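Local coordinates for hypothetical protein VC1899 (Vibrio cholerae, PDB 1XMX), which is of unknown function but may bind nucleic acid, its C-terminal part belonging to the Card1-like endonuclease domains of the PDDEXK clan, at residues R29-T40 and N54-A64; N180-L188 and L341-H349. One frame throughout, in Å; residues are numbered along the deposited sequence.

Two contacts in series mark far-apart parts of this chain. Near the N terminus, contact 1 pairs strand 30-35 with strand 56-61 and closes a short loop whose 13 intervening residues are nearly all helix 40-52; it lies at one border of a mixed, largely parallel sheet in which strand 4-9 flanks strand 30-35. Only after that loop is shut does the chain enter contact 2, where the start of helix 181-201 meets the turn that follows strand 338-343, closing a loop of 152 residues. The loops neither nest nor cross. Their centres are 49 Å apart, on opposite sides of the chain's centre, and contact 2 ties that helix to the endonuclease-like sheet.

Contact 1: R29-T40 and N54-A64; sequences RHIIFIGDHTQT and NISTDFFEIPA
Phe-33 and Phe-60 form a straight rung between two parallel strands: Phe-60 N donates to Phe-33 O at 2.8 Å (169° at the hydrogen), nearly along the C=O axis. Before it Phe-33 N donates to Asp-58 O (2.8 Å); after it come Gly-35 N on Phe-60 O and Ile-62 N on Gly-35 O. The amides and carbonyls of Ile-32 and Ile-34 face the other way and bond with His-6, Gly-8 and Ile-10, on and just past strand 4-9. His-37 ND1 donates in the imidazole plane, on the syn side of Glu-61 OE2 (2.9 Å) but 30° out of the carboxylate plane. A water accepts from His-37 N and donates to Ile-62 O. His-37 O accepts from Thr-40 N and, at 2.7 Å, from Thr-40 OG1. Asp-36 N is satisfied by Gln-39 OE1, and its carboxylate salt-bridges Arg-100. The Phe-59 ring, CG anti to the backbone N (chi1 -174°), reaches forward past Gly-35, bringing CZ 3.3 Å from Asp-36 O at the ring edge. Ile-34 and Phe-60 lie side by side under helix 68-85. Helix 40-52 connects the two strands as a beta-alpha-beta unit at the border of the parallel, Rossmann-like part (order 3-2-1-4-5) of a mixed sheet.

Contact 2: N180-L188 and L341-H349; sequences NALELGPGL and LVSFRPLRH
Phe-344 lays the CE1 side of its ring against Ala-181, whose CB points at the strand-turn segment and comes within 3.3 Å of Phe-344 CE1. The junction is between the first turns of helix 181-201 and the loop leaving strand 338-343, an inner strand of the mixed sheet in the Card1-like, PDDEXK-clan domain. Phe-344 makes the largest single contribution: chi1 near 180° (176°) swings its ring away from its own N toward the helix, where the approach to Gly-185 CA is 4.1 Å from CE2. One turn on, the Leu-188 and Phe-344 side chains cross at about a right angle, too close in the model for their distance to be relied on, and Trp-253 meets the ring edge-to-face from outside the two segments. Arg-345 NH2 lies 3.6 Å from Gly-185 CA, packed directly on the backbone. The arginine reaches that point through a chain bent at chi2 and chi3, and Pro-346 CD sits over one face of its guanidinium. Beside it, Leu-182 CD2 approaches Pro-346 CG at 4.3 Å. Polar linkage across the contact runs through one water: it donates to Ala-181 O (2.7 Å) and to Phe-344 O (2.8 Å), accepts from Arg-345 NH2 (2.9 Å), and its oxygen stands 3.5 Å above the plane of the Phe-344 ring, over the centre.

Contact 1: R29-T40 and N54-A64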
loop_
_atom_site.group_PDB
_atom_site.type_symbol
_atom_site.label_atom_id
_atom_site.label_comp_id
_atom_site.label_asym_id
_atom_site.label_seq_id
_atom_site.Cartn_x
_atom_site.Cartn_y
_atom_site.Cartn_z
ATOM N N ARG A 29 19.121 2.910 -18.121
ATOM C CA ARG A 29 19.303 3.224 -16.684
ATOM C C ARG A 29 19.376 4.730 -16.470
ATOM O O ARG A 29 20.015 5.231 -15.566
ATOM C CB ARG A 29 20.500 2.462 -16.066
ATOM C CG ARG A 29 21.793 2.685 -16.815
ATOM C CD ARG A 29 22.996 1.849 -16.307
ATOM N NE ARG A 29 24.218 2.041 -17.141
ATOM C CZ ARG A 29 24.758 3.235 -17.437
ATOM N NH1 ARG A 29 24.175 4.355 -16.991
ATOM N NH2 ARG A 29 25.885 3.321 -18.169
ATOM N N HIS A 30 18.695 5.455 -17.354
ATOM C CA HIS A 30 18.608 6.893 -17.298
ATOM C C HIS A 30 17.247 7.319 -17.829
ATOM O O HIS A 30 16.701 6.693 -18.752
ATOM C CB HIS A 30 19.745 7.575 -18.083
ATOM C CG HIS A 30 19.809 9.066 -17.853
ATOM N ND1 HIS A 30 19.317 9.989 -18.760
ATOM C CD2 HIS A 30 20.271 9.793 -16.803
ATOM C CE1 HIS A 30 19.508 11.214 -18.296
ATOM N NE2 HIS A 30 20.064 11.122 -17.103
ATOM N N ILE A 31 16.694 8.375 -17.220
ATOM C CA ILE A 31 15.447 8.968 -17.677
ATOM C C ILE A 31 15.506 10.457 -17.510
ATOM O O ILE A 31 16.019 10.981 -16.509
ATOM C CB ILE A 31 14.198 8.382 -16.929
ATOM C CG1 ILE A 31 12.885 9.077 -17.376
ATOM C CG2 ILE A 31 14.407 8.417 -15.362
ATOM C CD1 ILE A 31 11.575 8.299 -17.057
ATOM N N ILE A 32 14.909 11.143 -18.473
ATOM C CA ILE A 32 14.719 12.586 -18.378
ATOM C C ILE A 32 13.257 12.796 -18.224
ATOM O O ILE A 32 12.446 12.345 -19.072
ATOM C CB ILE A 32 15.215 13.305 -19.683
ATOM C CG1 ILE A 32 16.709 13.047 -19.835
ATOM C CG2 ILE A 32 14.853 14.822 -19.734
ATOM C CD1 ILE A 32 17.270 13.411 -21.147
ATOM N N PHE A 33 12.915 13.455 -17.116
ATOM C CA PHE A 33 11.517 13.769 -16.839
ATOM C C PHE A 33 11.290 15.161 -17.403
ATOM O O PHE A 33 12.130 16.016 -17.253
ATOM C CB PHE A 33 11.268 13.781 -15.337
ATOM C CG PHE A 33 11.395 12.444 -14.682
ATOM C CD1 PHE A 33 10.375 11.505 -14.790
ATOM C CD2 PHE A 33 12.497 12.150 -13.912
ATOM C CE1 PHE A 33 10.476 10.264 -14.140
ATOM C CE2 PHE A 33 12.604 10.909 -13.274
ATOM C CZ PHE A 33 11.592 9.983 -13.382
ATOM N N ILE A 34 10.162 15.360 -18.057
ATOM C CA ILE A 34 9.739 16.662 -18.555
ATOM C C ILE A 34 8.638 17.162 -17.597
ATOM O O ILE A 34 7.779 16.391 -17.219
ATOM C CB ILE A 34 9.163 16.522 -19.976
ATOM C CG1 ILE A 34 10.291 16.303 -20.980
ATOM C CG2 ILE A 34 8.320 17.767 -20.399
ATOM C CD1 ILE A 34 9.831 15.612 -22.241
ATOM N N GLY A 35 8.697 18.418 -17.145
ATOM C CA GLY A 35 7.697 18.928 -16.200
ATOM C C GLY A 35 7.791 20.451 -16.161
ATOM O O GLY A 35 8.725 21.036 -16.723
ATOM N N ASP A 36 6.845 21.104 -15.485
ATOM C CA ASP A 36 6.970 22.529 -15.253
ATOM C C ASP A 36 7.643 22.832 -13.922
ATOM O O ASP A 36 7.878 21.915 -13.125
ATOM C CB ASP A 36 5.623 23.224 -15.410
ATOM C CG ASP A 36 4.659 22.926 -14.277
ATOM O OD1 ASP A 36 5.063 22.688 -13.138
ATOM O OD2 ASP A 36 3.458 22.968 -14.513
ATOM N N HIS A 37 7.970 24.098 -13.679
ATOM C CA HIS A 37 8.757 24.414 -12.504
ATOM C C HIS A 37 8.160 23.940 -11.192
ATOM O O HIS A 37 8.894 23.434 -10.341
ATOM C CB HIS A 37 9.192 25.875 -12.422
ATOM C CG HIS A 37 10.086 26.135 -11.252
ATOM N ND1 HIS A 37 11.369 25.614 -11.165
ATOM C CD2 HIS A 37 9.873 26.797 -10.088
ATOM C CE1 HIS A 37 11.904 25.948 -10.003
ATOM N NE2 HIS A 37 11.028 26.686 -9.339
ATOM N N THR A 38 6.840 24.046 -11.028
ATOM C CA THR A 38 6.195 23.629 -9.799
ATOM C C THR A 38 6.264 22.083 -9.588
ATOM O O THR A 38 5.889 21.597 -8.560
ATOM C CB THR A 38 4.705 24.043 -9.718
ATOM O OG1 THR A 38 3.932 23.152 -10.521
ATOM C CG2 THR A 38 4.482 25.483 -10.144
ATOM N N GLN A 39 6.734 21.331 -10.557
ATOM C CA GLN A 39 6.830 19.896 -10.385
ATOM C C GLN A 39 8.260 19.443 -10.002
ATOM O O GLN A 39 8.542 18.240 -9.962
ATOM C CB GLN A 39 6.363 19.211 -11.676
ATOM C CG GLN A 39 4.892 19.419 -11.886
ATOM C CD GLN A 39 4.417 18.826 -13.178
ATOM O OE1 GLN A 39 4.988 19.115 -14.238
ATOM N NE2 GLN A 39 3.415 17.955 -13.107
ATOM N N THR A 40 9.142 20.399 -9.728
ATOM C CA THR A 40 10.494 20.126 -9.209
ATOM C C THR A 40 10.476 19.154 -8.000
ATOM O O THR A 40 11.327 18.246 -7.863
ATOM C CB THR A 40 11.164 21.471 -8.757
ATOM O OG1 THR A 40 11.328 22.331 -9.883
ATOM C CG2 THR A 40 12.529 21.204 -8.129
ATOM N N ASN A 54 20.639 3.451 -8.574
ATOM C CA ASN A 54 21.686 3.770 -9.516
ATOM C C ASN A 54 21.082 3.989 -10.881
ATOM O O ASN A 54 21.737 3.795 -11.896
ATOM C CB ASN A 54 22.631 2.582 -9.624
ATOM C CG ASN A 54 23.102 2.105 -8.282
ATOM O OD1 ASN A 54 23.889 2.813 -7.630
ATOM N ND2 ASN A 54 22.594 0.915 -7.820
ATOM N N ILE A 55 19.803 4.311 -10.923
ATOM C CA ILE A 55 19.226 4.830 -12.160
ATOM C C ILE A 55 19.323 6.337 -12.091
ATOM O O ILE A 55 18.816 6.983 -11.152
ATOM C CB ILE A 55 17.790 4.342 -12.333
ATOM C CG1 ILE A 55 17.810 2.843 -12.588
ATOM C CG2 ILE A 55 17.015 5.096 -13.477
ATOM C CD1 ILE A 55 16.605 2.176 -12.011
ATOM N N SER A 56 19.971 6.911 -13.087
ATOM C CA SER A 56 20.084 8.367 -13.137
ATOM C C SER A 56 18.911 9.132 -13.773
ATOM O O SER A 56 18.145 8.578 -14.566
ATOM C CB SER A 56 21.444 8.789 -13.733
ATOM O OG SER A 56 21.528 8.404 -15.065
ATOM N N THR A 57 18.801 10.420 -13.420
ATOM C CA THR A 57 17.610 11.225 -13.729
ATOM C C THR A 57 18.017 12.663 -14.114
ATOM O O THR A 57 19.037 13.160 -13.661
ATOM C CB THR A 57 16.613 11.257 -12.511
ATOM O OG1 THR A 57 17.234 11.875 -11.379
ATOM C CG2 THR A 57 16.220 9.856 -12.042
ATOM N N ASP A 58 17.214 13.319 -14.960
ATOM C CA ASP A 58 17.356 14.723 -15.228
ATOM C C ASP A 58 15.971 15.265 -15.372
ATOM O O ASP A 58 15.034 14.514 -15.625
ATOM C CB ASP A 58 18.088 14.946 -16.558
ATOM C CG ASP A 58 19.556 14.516 -16.502
ATOM O OD1 ASP A 58 20.166 14.681 -15.413
ATOM O OD2 ASP A 58 20.103 14.012 -17.543
ATOM N N PHE A 59 15.856 16.579 -15.224
ATOM C CA PHE A 59 14.613 17.270 -15.247
ATOM C C PHE A 59 14.756 18.302 -16.340
ATOM O O PHE A 59 15.671 19.106 -16.323
ATOM C CB PHE A 59 14.337 17.980 -13.890
ATOM C CG PHE A 59 12.962 18.619 -13.805
ATOM C CD1 PHE A 59 11.826 17.951 -14.298
ATOM C CD2 PHE A 59 12.770 19.835 -13.159
ATOM C CE1 PHE A 59 10.530 18.512 -14.179
ATOM C CE2 PHE A 59 11.492 20.379 -13.031
ATOM C CZ PHE A 59 10.365 19.730 -13.552
ATOM N N PHE A 60 13.851 18.263 -17.303
ATOM C CA PHE A 60 13.845 19.231 -18.382
ATOM C C PHE A 60 12.529 19.993 -18.248
ATOM O O PHE A 60 11.441 19.409 -18.310
ATOM C CB PHE A 60 13.969 18.536 -19.740
ATOM C CG PHE A 60 13.791 19.476 -20.918
ATOM C CD1 PHE A 60 12.533 19.697 -21.480
ATOM C CD2 PHE A 60 14.885 20.139 -21.458
ATOM C CE1 PHE A 60 12.380 20.591 -22.543
ATOM C CE2 PHE A 60 14.741 21.015 -22.567
ATOM C CZ PHE A 60 13.475 21.233 -23.080
ATOM N N GLU A 61 12.630 21.311 -18.051
ATOM C CA GLU A 61 11.453 22.128 -17.728
ATOM C C GLU A 61 10.836 22.731 -18.943
ATOM O O GLU A 61 11.503 23.477 -19.681
ATOM C CB GLU A 61 11.818 23.298 -16.812
ATOM C CG GLU A 61 11.380 23.090 -15.407
ATOM C CD GLU A 61 11.759 24.211 -14.481
ATOM O OE1 GLU A 61 11.693 25.419 -14.898
ATOM O OE2 GLU A 61 12.110 23.865 -13.320
ATOM N N ILE A 62 9.544 22.474 -19.114
ATOM C CA ILE A 62 8.813 23.145 -20.155
ATOM C C ILE A 62 8.130 24.339 -19.540
ATOM O O ILE A 62 7.993 24.452 -18.340
ATOM C CB ILE A 62 7.752 22.252 -20.821
ATOM C CG1 ILE A 62 7.061 21.408 -19.767
ATOM C CG2 ILE A 62 8.407 21.296 -21.930
ATOM C CD1 ILE A 62 5.610 20.988 -20.101
ATOM N N PRO A 63 7.672 25.241 -20.384
ATOM C CA PRO A 63 6.964 26.343 -19.802
ATOM C C PRO A 63 5.642 25.796 -19.288
ATOM O O PRO A 63 5.179 24.744 -19.706
ATOM C CB PRO A 63 6.809 27.328 -20.983
ATOM C CG PRO A 63 7.012 26.531 -22.232
ATOM C CD PRO A 63 7.751 25.279 -21.863
ATOM N N ALA A 64 5.063 26.477 -18.341
ATOM C CA ALA A 64 3.893 25.951 -17.621
ATOM C C ALA A 64 2.519 26.270 -18.269
ATOM O O ALA A 64 1.548 25.581 -18.009
ATOM C CB ALA A 64 3.942 26.437 -16.158
HETATM O O HOH W 1 7.985 25.847 -15.789
#

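Contact 2: N180-L188 and L341-H349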
loop_
_atom_site.group_PDB
_atom_site.type_symbol
_atom_site.label_atom_id
_atom_site.label_comp_id
_atom_site.label_asym_id
_atom_site.label_seq_id
_atom_site.Cartn_x
_atom_site.Cartn_y
_atom_site.Cartn_z
ATOM N N ASN A 180 -14.327 -17.925 14.853
ATOM C CA ASN A 180 -15.446 -17.982 15.772
ATOM C C ASN A 180 -15.717 -16.564 16.229
ATOM O O ASN A 180 -15.953 -16.337 17.407
ATOM C CB ASN A 180 -15.050 -18.823 16.995
ATOM C CG ASN A 180 -14.818 -20.261 16.635
ATOM O OD1 ASN A 180 -15.732 -20.936 16.213
ATOM N ND2 ASN A 180 -13.581 -20.727 16.749
ATOM N N ALA A 181 -15.630 -15.609 15.320
ATOM C CA ALA A 181 -15.658 -14.187 15.711
ATOM C C ALA A 181 -16.948 -13.718 16.410
ATOM O O ALA A 181 -16.903 -12.933 17.369
ATOM C CB ALA A 181 -15.344 -13.283 14.512
ATOM N N LEU A 182 -18.097 -14.143 15.896
ATOM C CA LEU A 182 -19.358 -13.737 16.494
ATOM C C LEU A 182 -19.496 -14.380 17.868
ATOM O O LEU A 182 -19.955 -13.726 18.795
ATOM C CB LEU A 182 -20.554 -14.058 15.601
ATOM C CG LEU A 182 -20.713 -13.259 14.307
ATOM C CD1 LEU A 182 -22.085 -13.509 13.792
ATOM C CD2 LEU A 182 -20.488 -11.769 14.587
ATOM N N GLU A 183 -19.064 -15.641 18.006
ATOM C CA GLU A 183 -19.117 -16.355 19.319
ATOM C C GLU A 183 -18.284 -15.649 20.391
ATOM O O GLU A 183 -18.645 -15.606 21.548
ATOM C CB GLU A 183 -18.602 -17.793 19.154
ATOM C CG GLU A 183 -18.442 -18.583 20.480
ATOM C CD GLU A 183 -17.592 -19.879 20.338
ATOM O OE1 GLU A 183 -16.933 -20.156 19.304
ATOM O OE2 GLU A 183 -17.588 -20.640 21.320
ATOM N N LEU A 184 -17.172 -15.060 19.973
ATOM C CA LEU A 184 -16.195 -14.512 20.891
ATOM C C LEU A 184 -16.338 -13.023 21.092
ATOM O O LEU A 184 -15.672 -12.451 21.943
ATOM C CB LEU A 184 -14.779 -14.849 20.392
ATOM C CG LEU A 184 -14.454 -16.356 20.471
ATOM C CD1 LEU A 184 -12.985 -16.677 20.027
ATOM C CD2 LEU A 184 -14.669 -16.876 21.819
ATOM N N GLY A 185 -17.216 -12.403 20.314
ATOM C CA GLY A 185 -17.457 -10.964 20.352
ATOM C C GLY A 185 -17.255 -10.315 21.709
ATOM O O GLY A 185 -16.205 -9.749 21.971
ATOM N N PRO A 186 -18.272 -10.403 22.591
ATOM C CA PRO A 186 -18.292 -9.836 23.952
ATOM C C PRO A 186 -17.050 -10.130 24.794
ATOM O O PRO A 186 -16.578 -9.277 25.530
ATOM C CB PRO A 186 -19.521 -10.501 24.583
ATOM C CG PRO A 186 -20.425 -10.718 23.389
ATOM C CD PRO A 186 -19.522 -11.119 22.269
ATOM N N GLY A 187 -16.551 -11.339 24.703
ATOM C CA GLY A 187 -15.393 -11.720 25.442
ATOM C C GLY A 187 -14.143 -10.957 25.051
ATOM O O GLY A 187 -13.281 -10.723 25.908
ATOM N N LEU A 188 -14.028 -10.583 23.762
ATOM C CA LEU A 188 -12.834 -9.916 23.287
ATOM C C LEU A 188 -12.830 -8.439 23.666
ATOM O O LEU A 188 -11.765 -7.866 23.953
ATOM C CB LEU A 188 -12.605 -10.144 21.788
ATOM C CG LEU A 188 -11.824 -11.432 21.482
ATOM C CD1 LEU A 188 -11.950 -11.815 20.048
ATOM C CD2 LEU A 188 -10.361 -11.324 21.925
ATOM N N LEU A 341 -11.283 -2.621 4.368
ATOM C CA LEU A 341 -11.451 -2.617 5.845
ATOM C C LEU A 341 -11.776 -4.027 6.303
ATOM O O LEU A 341 -12.732 -4.629 5.824
ATOM C CB LEU A 341 -12.533 -1.618 6.271
ATOM C CG LEU A 341 -13.030 -1.623 7.710
ATOM C CD1 LEU A 341 -11.890 -1.296 8.669
ATOM C CD2 LEU A 341 -14.188 -0.591 7.845
ATOM N N VAL A 342 -10.947 -4.574 7.201
ATOM C CA VAL A 342 -11.278 -5.861 7.825
ATOM C C VAL A 342 -11.871 -5.557 9.219
ATOM O O VAL A 342 -11.229 -4.885 10.021
ATOM C CB VAL A 342 -10.043 -6.794 7.914
ATOM C CG1 VAL A 342 -10.405 -8.090 8.689
ATOM C CG2 VAL A 342 -9.477 -7.085 6.447
ATOM N N SER A 343 -13.089 -6.028 9.475
ATOM C CA SER A 343 -13.811 -5.684 10.687
ATOM C C SER A 343 -14.208 -6.964 11.419
ATOM O O SER A 343 -14.800 -7.855 10.829
ATOM C CB SER A 343 -15.073 -4.879 10.357
ATOM O OG SER A 343 -15.708 -4.456 11.566
ATOM N N PHE A 344 -13.832 -7.045 12.696
ATOM C CA PHE A 344 -14.177 -8.137 13.562
ATOM C C PHE A 344 -15.650 -8.077 13.963
ATOM O O PHE A 344 -16.290 -9.135 14.163
ATOM C CB PHE A 344 -13.257 -8.082 14.785
ATOM C CG PHE A 344 -13.558 -9.125 15.848
ATOM C CD1 PHE A 344 -13.284 -10.476 15.623
ATOM C CD2 PHE A 344 -14.065 -8.751 17.067
ATOM C CE1 PHE A 344 -13.549 -11.442 16.606
ATOM C CE2 PHE A 344 -14.327 -9.702 18.038
ATOM C CZ PHE A 344 -14.073 -11.048 17.808
ATOM N N ARG A 345 -16.206 -6.862 14.040
ATOM C CA ARG A 345 -17.581 -6.679 14.418
ATOM C C ARG A 345 -18.476 -6.461 13.208
ATOM O O ARG A 345 -18.025 -5.972 12.200
ATOM C CB ARG A 345 -17.695 -5.498 15.402
ATOM C CG ARG A 345 -16.880 -5.653 16.748
ATOM C CD ARG A 345 -17.757 -6.093 17.944
ATOM N NE ARG A 345 -18.118 -7.531 17.934
ATOM C CZ ARG A 345 -19.360 -8.038 18.042
ATOM N NH1 ARG A 345 -20.414 -7.243 18.205
ATOM N NH2 ARG A 345 -19.562 -9.358 17.986
ATOM N N PRO A 346 -19.774 -6.799 13.325
ATOM C CA PRO A 346 -20.743 -6.686 12.224
ATOM C C PRO A 346 -20.717 -5.292 11.622
ATOM O O PRO A 346 -20.426 -4.335 12.302
ATOM C CB PRO A 346 -22.093 -6.942 12.904
ATOM C CG PRO A 346 -21.743 -7.728 14.146
ATOM C CD PRO A 346 -20.368 -7.352 14.554
ATOM N N LEU A 347 -21.006 -5.177 10.333
ATOM C CA LEU A 347 -21.040 -3.865 9.708
ATOM C C LEU A 347 -22.484 -3.454 9.401
ATOM O O LEU A 347 -23.235 -4.192 8.790
ATOM C CB LEU A 347 -20.192 -3.872 8.443
ATOM C CG LEU A 347 -18.962 -4.780 8.513
ATOM C CD1 LEU A 347 -19.140 -6.065 7.626
ATOM C CD2 LEU A 347 -17.742 -3.983 8.148
ATOM N N ARG A 348 -22.878 -2.289 9.880
ATOM C CA ARG A 348 -24.208 -1.762 9.606
ATOM C C ARG A 348 -24.392 -1.555 8.067
ATOM O O ARG A 348 -23.400 -1.406 7.343
ATOM C CB ARG A 348 -24.370 -0.506 10.464
ATOM C CG ARG A 348 -25.519 0.419 10.157
ATOM C CD ARG A 348 -25.244 1.739 10.860
ATOM N NE ARG A 348 -24.797 1.545 12.246
ATOM C CZ ARG A 348 -23.596 1.902 12.709
ATOM N NH1 ARG A 348 -22.704 2.469 11.886
ATOM N NH2 ARG A 348 -23.286 1.710 13.999
ATOM N N HIS A 349 -25.623 -1.621 7.557
ATOM C CA HIS A 349 -25.835 -1.501 6.110
ATOM C C HIS A 349 -25.411 -0.175 5.479
ATOM O O HIS A 349 -24.989 -0.149 4.322
ATOM C CB HIS A 349 -27.242 -1.884 5.656
ATOM C CG HIS A 349 -27.242 -3.056 4.727
ATOM N ND1 HIS A 349 -26.990 -2.935 3.373
ATOM C CD2 HIS A 349 -27.378 -4.382 4.965
ATOM C CE1 HIS A 349 -27.009 -4.137 2.816
ATOM N NE2 HIS A 349 -27.231 -5.032 3.764
HETATM O O HOH W 2 -17.328 -10.416 16.381
#